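Local coordinates for protein rhodopsin (PDB 6KFQ) that uses retinal bound within its bundle of transmembrane helices to absorb light and, as a thermophilic microbial rhodopsin, pumps protons across the membrane, at residues A[79-82]-A[83-86]. Residues are numbered along the deposited sequence; the frame is centred on the assembly and turned at random.
With RET (retinal), chain R.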
loop_
_atom_site.group_PDB
_atom_site.type_symbol
_atom_site.label_atom_id
_atom_site.label_comp_id
_atom_site.label_asym_id
_atom_site.label_seq_id
_atom_site.Cartn_x
_atom_site.Cartn_y
_atom_site.Cartn_z
ATOM N N THR A 79 3.050 1.268 -2.387
ATOM C CA THR A 79 1.698 1.355 -2.936
ATOM C C THR A 79 1.709 1.204 -4.462
ATOM O O THR A 79 0.783 0.596 -5.015
ATOM C CB THR A 79 0.963 2.638 -2.498
ATOM O OG1 THR A 79 1.732 3.812 -2.776
ATOM C CG2 THR A 79 0.642 2.590 -0.996
ATOM N N PRO A 80 2.731 1.685 -5.188
ATOM C CA PRO A 80 2.814 1.302 -6.610
ATOM C C PRO A 80 2.927 -0.200 -6.821
ATOM O O PRO A 80 2.322 -0.743 -7.759
ATOM C CB PRO A 80 4.074 2.031 -7.100
ATOM C CG PRO A 80 4.209 3.183 -6.207
ATOM C CD PRO A 80 3.726 2.722 -4.854
ATOM N N LEU A 81 3.713 -0.882 -5.981
ATOM C CA LEU A 81 3.874 -2.327 -6.121
ATOM C C LEU A 81 2.567 -3.057 -5.846
ATOM O O LEU A 81 2.268 -4.068 -6.494
ATOM C CB LEU A 81 4.979 -2.836 -5.187
ATOM C CG LEU A 81 6.430 -2.477 -5.513
ATOM C CD1 LEU A 81 7.364 -2.896 -4.385
ATOM C CD2 LEU A 81 6.860 -3.138 -6.810
ATOM N N LEU A 82 1.780 -2.573 -4.883
ATOM C CA LEU A 82 0.458 -3.154 -4.657
ATOM C C LEU A 82 -0.430 -2.969 -5.884
ATOM O O LEU A 82 -1.121 -3.897 -6.317
ATOM C CB LEU A 82 -0.198 -2.521 -3.428
ATOM C CG LEU A 82 0.357 -2.976 -2.072
ATOM C CD1 LEU A 82 -0.091 -2.027 -1.001
ATOM C CD2 LEU A 82 -0.064 -4.413 -1.734
ATOM N N LEU A 83 -0.431 -1.765 -6.452
ATOM C CA LEU A 83 -1.187 -1.552 -7.676
ATOM C C LEU A 83 -0.665 -2.439 -8.794
ATOM O O LEU A 83 -1.445 -2.971 -9.588
ATOM C CB LEU A 83 -1.129 -0.072 -8.071
ATOM C CG LEU A 83 -1.716 0.833 -6.991
ATOM C CD1 LEU A 83 -1.496 2.300 -7.349
ATOM C CD2 LEU A 83 -3.198 0.534 -6.825
ATOM N N LEU A 84 0.658 -2.606 -8.876
ATOM C CA LEU A 84 1.242 -3.484 -9.883
ATOM C C LEU A 84 0.735 -4.915 -9.730
ATOM O O LEU A 84 0.362 -5.557 -10.716
ATOM C CB LEU A 84 2.766 -3.440 -9.794
ATOM C CG LEU A 84 3.498 -4.233 -10.879
ATOM C CD1 LEU A 84 3.029 -3.819 -12.279
ATOM C CD2 LEU A 84 5.007 -4.050 -10.740
ATOM N N ASP A 85 0.741 -5.443 -8.501
ATOM C CA ASP A 85 0.119 -6.746 -8.264
ATOM C C ASP A 85 -1.295 -6.797 -8.840
ATOM O O ASP A 85 -1.683 -7.781 -9.482
ATOM C CB ASP A 85 0.072 -7.052 -6.766
ATOM C CG ASP A 85 1.276 -7.836 -6.278
ATOM O OD1 ASP A 85 2.015 -8.409 -7.104
ATOM O OD2 ASP A 85 1.474 -7.880 -5.045
ATOM N N LEU A 86 -2.082 -5.741 -8.622
ATOM C CA LEU A 86 -3.454 -5.754 -9.108
ATOM C C LEU A 86 -3.493 -5.687 -10.628
ATOM O O LEU A 86 -4.315 -6.359 -11.259
ATOM C CB LEU A 86 -4.248 -4.593 -8.501
ATOM C CG LEU A 86 -4.562 -4.636 -7.008
ATOM C CD1 LEU A 86 -5.284 -3.358 -6.564
ATOM C CD2 LEU A 86 -5.371 -5.872 -6.644
HETATM C C1 RET R . -2.489 10.330 2.657
HETATM C C2 RET R . -2.719 11.780 3.108
HETATM C C3 RET R . -3.223 12.713 2.027
HETATM C C4 RET R . -4.496 12.186 1.395
HETATM C C5 RET R . -4.481 10.696 1.131
HETATM C C6 RET R . -3.534 9.874 1.619
HETATM C C7 RET R . -3.598 8.450 1.320
HETATM C C8 RET R . -2.713 7.449 1.578
HETATM C C9 RET R . -2.810 6.039 1.277
HETATM C C10 RET R . -1.893 5.205 1.802
HETATM C C11 RET R . -1.797 3.784 1.631
HETATM C C12 RET R . -0.805 3.101 2.192
HETATM C C13 RET R . -0.561 1.680 2.099
HETATM C C14 RET R . 0.573 1.180 2.644
HETATM C C15 RET R . 1.026 -0.182 2.634
HETATM C C16 RET R . -1.072 10.250 2.072
HETATM C C17 RET R . -2.544 9.495 3.950
HETATM C C18 RET R . -5.518 10.282 0.122
HETATM C C19 RET R . -3.943 5.563 0.413
HETATM C C20 RET R . -1.565 0.836 1.366
#
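Two successive turns of the retinal-lining transmembrane helix 70-90, T79-L82 and L83-L86, are joined by four successive i to i+4 backbone hydrogen bonds. L83 N reaches T79 O at 3.0 Å and D85 N reaches L81 O at 2.9 Å, both nearly straight. The bond from L84 N to P80 O is shorter, 2.7 Å, but more bent (153°), and L86 N closes the series on L82 O. P80, whose ring nitrogen has no hydrogen to give, kinks the helix where the bond to the preceding turn is missing; its carbonyl still serves the next turn. L83 bends back toward the retinal end, CG 3.2 Å from T79 O, because its chi1 of -60° sets CG beside its own backbone N. L81 and L84 meet only loosely, CD2 to CD2 at 4.4 Å, on a partly exposed flank. T79 and L82 line the retinal pocket of the seven-helix microbial rhodopsin fold. There the T79 methyl CG2 lies 3.4 Å from C13 of retinal, while L82 CD1 approaches the C20 methyl at 4.0 Å. T79 OG1 turns from the polyene and is hydrogen-bonded to OD1 of D108 and the carbonyl of W75, which helps hold the rotation that presents CG2 to the polyene. One turn beyond L81, D85, which is buried, is hydrogen-bonded through OD2 to T38 of helix 32-53, beside F212 and L216 of helix 194-218.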